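Local structure of photosystem II assembly protein Ycf48 (Thermosynechococcus elongatus, 5OJ5) at residues A[54-68]-A[71-85]. The protein probably assists the early assembly of photosystem II and the replacement of photodamaged D1, whose C-terminal extension it binds. Residues are numbered along the deposited sequence; the frame is centred on the assembly and turned at random.
Sequences TTATILDMSFIDRHH and LVGVNATLMETRDGG
Glu80 OE2 receives the N-H of His68 NE2 (2.7 Å) on its anti lone pair, the carboxylate turned nearly coplanar with the imidazole. His68 CG lies anti to its backbone N (chi1 -171°), which carries the ring across to strand 77-81. The Arg82 guanidinium lies flat on one imidazole face, planes 4° apart, while Ile64 CD1 sits over the rim of the opposite face; Glu80 also bonds Arg91 through OE1 and Gln129 through OE2. Close by, Gly84 N meets a lone pair of His67 O at 2.8 Å, in a turn whose backbone angles suit glycine.

At the far end, a classic beta bulge lets Val72 O accept from both Leu59 N (2.8 Å) and Asp60 N (3.2 Å). Val72 N returns a bond to Asp60 O, and Val74 N reaches Thr57 O. Gly73 faces Ile58 where a CB would clash with Thr57 O.

Apolar side chains and threonine methyls fill in between: Ile58 CD1 touches Leu71 CD1 (3.7 Å) and Thr77 CG2, and Phe63 CE1 rests against Thr81 CG2. Leu329, on Ile58, extends this packing into the neighbouring blade.

Backbone bonds thus set the register of this antiparallel propeller blade, while the multiply bonded Glu80 probably keeps His68 fixed in rotation.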
loop_
_atom_site.group_PDB
_atom_site.type_symbol
_atom_site.label_atom_id
_atom_site.label_comp_id
_atom_site.label_asym_id
_atom_site.label_seq_id
_atom_site.Cartn_x
_atom_site.Cartn_y
_atom_site.Cartn_z
ATOM N N THR A 54 -3.972 18.031 8.274
ATOM C CA THR A 54 -5.074 17.176 8.674
ATOM C C THR A 54 -4.603 16.342 9.849
ATOM O O THR A 54 -3.400 16.164 10.041
ATOM C CB THR A 54 -5.538 16.246 7.546
ATOM O OG1 THR A 54 -6.732 15.590 7.984
ATOM C CG2 THR A 54 -4.485 15.178 7.192
ATOM N N THR A 55 -5.552 15.772 10.598
ATOM C CA THR A 55 -5.232 14.683 11.514
ATOM C C THR A 55 -5.893 13.386 11.083
ATOM O O THR A 55 -5.823 12.396 11.825
ATOM C CB THR A 55 -5.591 15.010 12.970
ATOM O OG1 THR A 55 -7.017 15.127 13.084
ATOM C CG2 THR A 55 -4.918 16.290 13.424
ATOM N N ALA A 56 -6.488 13.349 9.881
ATOM C CA ALA A 56 -7.044 12.108 9.369
ATOM C C ALA A 56 -5.940 11.160 8.904
ATOM O O ALA A 56 -4.912 11.575 8.382
ATOM C CB ALA A 56 -7.937 12.417 8.162
ATOM N N THR A 57 -6.184 9.871 9.086
ATOM C CA THR A 57 -5.265 8.867 8.558
ATOM C C THR A 57 -5.257 8.836 7.033
ATOM O O THR A 57 -6.309 8.761 6.400
ATOM C CB THR A 57 -5.710 7.503 9.072
ATOM O OG1 THR A 57 -5.675 7.513 10.517
ATOM C CG2 THR A 57 -4.862 6.353 8.541
ATOM N N ILE A 58 -4.062 8.904 6.466
ATOM C CA ILE A 58 -3.854 8.773 5.032
ATOM C C ILE A 58 -3.683 7.303 4.664
ATOM O O ILE A 58 -2.947 6.574 5.332
ATOM C CB ILE A 58 -2.662 9.637 4.590
ATOM C CG1 ILE A 58 -2.871 11.111 4.991
ATOM C CG2 ILE A 58 -2.427 9.495 3.094
ATOM C CD1 ILE A 58 -4.254 11.664 4.671
ATOM N N LEU A 59 -4.333 6.887 3.579
ATOM C CA LEU A 59 -4.360 5.488 3.179
ATOM C C LEU A 59 -3.632 5.178 1.893
ATOM O O LEU A 59 -3.212 4.032 1.701
ATOM C CB LEU A 59 -5.795 4.996 3.114
ATOM C CG LEU A 59 -6.542 5.074 4.455
ATOM C CD1 LEU A 59 -7.999 4.667 4.236
ATOM C CD2 LEU A 59 -5.871 4.155 5.480
ATOM N N ASP A 60 -3.511 6.124 0.966
ATOM C CA ASP A 60 -2.869 5.814 -0.309
ATOM C C ASP A 60 -2.399 7.096 -0.971
ATOM O O ASP A 60 -2.833 8.206 -0.623
ATOM C CB ASP A 60 -3.802 5.004 -1.213
ATOM C CG ASP A 60 -3.057 4.209 -2.278
ATOM O OD1 ASP A 60 -1.809 3.995 -2.160
ATOM O OD2 ASP A 60 -3.747 3.784 -3.226
ATOM N N MET A 61 -1.535 6.939 -1.979
ATOM C CA MET A 61 -0.918 8.045 -2.695
ATOM C C MET A 61 -0.563 7.573 -4.094
ATOM O O MET A 61 -0.120 6.450 -4.260
ATOM C CB MET A 61 0.303 8.533 -1.903
ATOM C CG MET A 61 1.064 9.699 -2.514
ATOM S SD MET A 61 2.610 10.112 -1.682
ATOM C CE MET A 61 2.039 10.561 -0.060
ATOM N N SER A 62 -0.695 8.465 -5.077
ATOM C CA SER A 62 -0.296 8.156 -6.453
ATOM C C SER A 62 0.106 9.428 -7.169
ATOM O O SER A 62 -0.480 10.497 -6.922
ATOM C CB SER A 62 -1.440 7.438 -7.181
ATOM O OG SER A 62 -1.045 6.996 -8.471
ATOM N N PHE A 63 1.096 9.324 -8.050
ATOM C CA PHE A 63 1.613 10.455 -8.783
ATOM C C PHE A 63 1.251 10.394 -10.270
ATOM O O PHE A 63 1.306 9.337 -10.914
ATOM C CB PHE A 63 3.131 10.574 -8.611
ATOM C CG PHE A 63 3.513 11.291 -7.344
ATOM C CD1 PHE A 63 3.827 12.649 -7.347
ATOM C CD2 PHE A 63 3.505 10.641 -6.141
ATOM C CE1 PHE A 63 4.119 13.323 -6.175
ATOM C CE2 PHE A 63 3.799 11.339 -4.947
ATOM C CZ PHE A 63 4.090 12.674 -4.980
ATOM N N ILE A 64 0.928 11.558 -10.819
ATOM C CA ILE A 64 0.808 11.745 -12.261
ATOM C C ILE A 64 2.178 11.743 -12.913
ATOM O O ILE A 64 2.396 11.120 -13.951
ATOM C CB ILE A 64 0.098 13.084 -12.517
ATOM C CG1 ILE A 64 -1.351 12.982 -12.044
ATOM C CG2 ILE A 64 0.184 13.474 -14.001
ATOM C CD1 ILE A 64 -2.023 14.162 -11.529
ATOM N N ASP A 65 3.099 12.487 -12.324
ATOM C CA ASP A 65 4.455 12.628 -12.826
ATOM C C ASP A 65 5.337 12.857 -11.602
ATOM O O ASP A 65 4.917 12.629 -10.465
ATOM C CB ASP A 65 4.530 13.702 -13.910
ATOM C CG ASP A 65 4.117 15.070 -13.416
ATOM O OD1 ASP A 65 4.314 15.398 -12.250
ATOM O OD2 ASP A 65 3.661 15.884 -14.223
ATOM N N ARG A 66 6.583 13.261 -11.810
ATOM C CA ARG A 66 7.484 13.374 -10.676
ATOM C C ARG A 66 7.009 14.428 -9.659
ATOM O O ARG A 66 7.315 14.331 -8.469
ATOM C CB ARG A 66 8.870 13.770 -11.211
ATOM C CG ARG A 66 9.860 14.268 -10.173
ATOM C CD ARG A 66 11.280 14.095 -10.651
ATOM N NE ARG A 66 12.271 14.136 -9.572
ATOM C CZ ARG A 66 12.740 13.070 -8.911
ATOM N NH1 ARG A 66 12.295 11.837 -9.162
ATOM N NH2 ARG A 66 13.665 13.251 -7.978
ATOM N N HIS A 67 6.313 15.459 -10.106
ATOM C CA HIS A 67 5.970 16.569 -9.222
ATOM C C HIS A 67 4.531 16.616 -8.765
ATOM O O HIS A 67 4.246 17.128 -7.670
ATOM C CB HIS A 67 6.305 17.877 -9.927
ATOM C CG HIS A 67 7.751 17.977 -10.225
ATOM N ND1 HIS A 67 8.694 18.327 -9.284
ATOM C CD2 HIS A 67 8.436 17.670 -11.341
ATOM C CE1 HIS A 67 9.900 18.288 -9.826
ATOM N NE2 HIS A 67 9.773 17.902 -11.086
ATOM N N HIS A 68 3.626 16.100 -9.579
ATOM C CA HIS A 68 2.196 16.295 -9.367
ATOM C C HIS A 68 1.586 14.980 -8.903
ATOM O O HIS A 68 1.675 13.977 -9.608
ATOM C CB HIS A 68 1.565 16.734 -10.685
ATOM C CG HIS A 68 0.136 17.167 -10.575
ATOM N ND1 HIS A 68 -0.669 17.330 -11.687
ATOM C CD2 HIS A 68 -0.612 17.536 -9.506
ATOM C CE1 HIS A 68 -1.859 17.770 -11.304
ATOM N NE2 HIS A 68 -1.853 17.887 -9.982
ATOM N N LEU A 71 -2.982 12.311 -2.649
ATOM C CA LEU A 71 -3.130 11.349 -1.569
ATOM C C LEU A 71 -4.576 11.366 -1.088
ATOM O O LEU A 71 -5.312 12.352 -1.280
ATOM C CB LEU A 71 -2.127 11.578 -0.446
ATOM C CG LEU A 71 -2.158 12.904 0.337
ATOM C CD1 LEU A 71 -3.332 12.943 1.341
ATOM C CD2 LEU A 71 -0.836 13.133 1.056
ATOM N N VAL A 72 -4.977 10.242 -0.485
ATOM C CA VAL A 72 -6.351 10.057 -0.052
ATOM C C VAL A 72 -6.367 9.354 1.297
ATOM O O VAL A 72 -5.432 8.620 1.653
ATOM C CB VAL A 72 -7.206 9.252 -1.062
ATOM C CG1 VAL A 72 -7.240 9.941 -2.403
ATOM C CG2 VAL A 72 -6.706 7.811 -1.207
ATOM N N GLY A 73 -7.479 9.508 2.027
ATOM C CA GLY A 73 -7.631 8.757 3.263
ATOM C C GLY A 73 -9.004 8.848 3.848
ATOM O O GLY A 73 -10.019 9.020 3.158
ATOM N N VAL A 74 -9.016 8.749 5.178
ATOM C CA VAL A 74 -10.235 8.684 5.982
ATOM C C VAL A 74 -10.970 10.020 5.923
ATOM O O VAL A 74 -10.357 11.071 5.714
ATOM C CB VAL A 74 -9.802 8.297 7.416
ATOM C CG1 VAL A 74 -10.921 8.373 8.419
ATOM C CG2 VAL A 74 -9.236 6.867 7.413
ATOM N N ASN A 75 -12.303 9.979 6.116
ATOM C CA ASN A 75 -13.134 11.177 6.104
ATOM C C ASN A 75 -13.029 11.939 4.803
ATOM O O ASN A 75 -12.965 13.172 4.783
ATOM C CB ASN A 75 -12.855 12.036 7.313
ATOM C CG ASN A 75 -13.178 11.318 8.601
ATOM O OD1 ASN A 75 -12.546 11.579 9.608
ATOM N ND2 ASN A 75 -14.156 10.384 8.573
ATOM N N ALA A 76 -13.014 11.177 3.708
ATOM C CA ALA A 76 -13.010 11.746 2.365
ATOM C C ALA A 76 -11.840 12.680 2.171
ATOM O O ALA A 76 -11.930 13.636 1.406
ATOM C CB ALA A 76 -14.363 12.384 2.011
ATOM N N THR A 77 -10.718 12.371 2.814
ATOM C CA THR A 77 -9.539 13.230 2.673
ATOM C C THR A 77 -8.905 13.075 1.306
ATOM O O THR A 77 -8.651 11.958 0.849
ATOM C CB THR A 77 -8.510 12.935 3.769
ATOM O OG1 THR A 77 -9.100 13.306 5.022
ATOM C CG2 THR A 77 -7.212 13.712 3.589
ATOM N N LEU A 78 -8.584 14.202 0.686
ATOM C CA LEU A 78 -7.994 14.269 -0.639
ATOM C C LEU A 78 -7.032 15.441 -0.615
ATOM O O LEU A 78 -7.436 16.559 -0.240
ATOM C CB LEU A 78 -9.118 14.544 -1.623
ATOM C CG LEU A 78 -8.764 14.628 -3.089
ATOM C CD1 LEU A 78 -8.132 13.325 -3.615
ATOM C CD2 LEU A 78 -9.974 14.973 -3.956
ATOM N N MET A 79 -5.758 15.239 -0.990
ATOM C CA MET A 79 -4.819 16.358 -1.072
ATOM C C MET A 79 -3.974 16.237 -2.314
ATOM O O MET A 79 -3.702 15.123 -2.801
ATOM C CB MET A 79 -3.898 16.454 0.136
ATOM C CG MET A 79 -4.625 16.470 1.461
ATOM S SD MET A 79 -3.511 17.028 2.762
ATOM C CE MET A 79 -4.557 16.904 4.182
ATOM N N GLU A 80 -3.525 17.383 -2.814
ATOM C CA GLU A 80 -2.781 17.486 -4.056
ATOM C C GLU A 80 -1.426 18.126 -3.773
ATOM O O GLU A 80 -1.342 19.110 -3.037
ATOM C CB GLU A 80 -3.564 18.382 -5.033
ATOM C CG GLU A 80 -2.955 18.553 -6.404
ATOM C CD GLU A 80 -3.814 19.389 -7.329
ATOM O OE1 GLU A 80 -4.676 20.148 -6.843
ATOM O OE2 GLU A 80 -3.621 19.278 -8.571
ATOM N N THR A 81 -0.368 17.619 -4.424
ATOM C CA THR A 81 0.949 18.258 -4.416
ATOM C C THR A 81 1.333 18.609 -5.844
ATOM O O THR A 81 1.004 17.876 -6.795
ATOM C CB THR A 81 2.019 17.318 -3.787
ATOM O OG1 THR A 81 3.243 18.054 -3.681
ATOM C CG2 THR A 81 2.288 16.058 -4.590
ATOM N N ARG A 82 2.109 19.692 -5.971
ATOM C CA ARG A 82 2.732 20.075 -7.222
ATOM C C ARG A 82 4.237 20.156 -7.115
ATOM O O ARG A 82 4.894 20.506 -8.110
ATOM C CB ARG A 82 2.189 21.433 -7.681
ATOM C CG ARG A 82 0.753 21.470 -7.828
ATOM C CD ARG A 82 0.367 21.106 -9.145
ATOM N NE ARG A 82 -1.034 21.492 -9.292
ATOM C CZ ARG A 82 -1.626 21.579 -10.454
ATOM N NH1 ARG A 82 -0.904 21.311 -11.518
ATOM N NH2 ARG A 82 -2.908 21.903 -10.534
ATOM N N ASP A 83 4.809 19.830 -5.961
ATOM C CA ASP A 83 6.241 19.957 -5.732
ATOM C C ASP A 83 6.865 18.637 -5.298
ATOM O O ASP A 83 7.853 18.609 -4.556
ATOM C CB ASP A 83 6.537 21.105 -4.763
ATOM C CG ASP A 83 5.970 20.892 -3.385
ATOM O OD1 ASP A 83 5.437 19.795 -3.065
ATOM O OD2 ASP A 83 6.056 21.839 -2.565
ATOM N N GLY A 84 6.310 17.531 -5.786
ATOM C CA GLY A 84 6.912 16.244 -5.490
ATOM C C GLY A 84 6.572 15.707 -4.130
ATOM O O GLY A 84 7.199 14.734 -3.686
ATOM N N GLY A 85 5.603 16.307 -3.446
ATOM C CA GLY A 85 5.173 15.851 -2.137
ATOM C C GLY A 85 5.839 16.542 -0.975
ATOM O O GLY A 85 5.706 16.069 0.160
HETATM O O HOH W 1 -8.732 15.714 6.233
#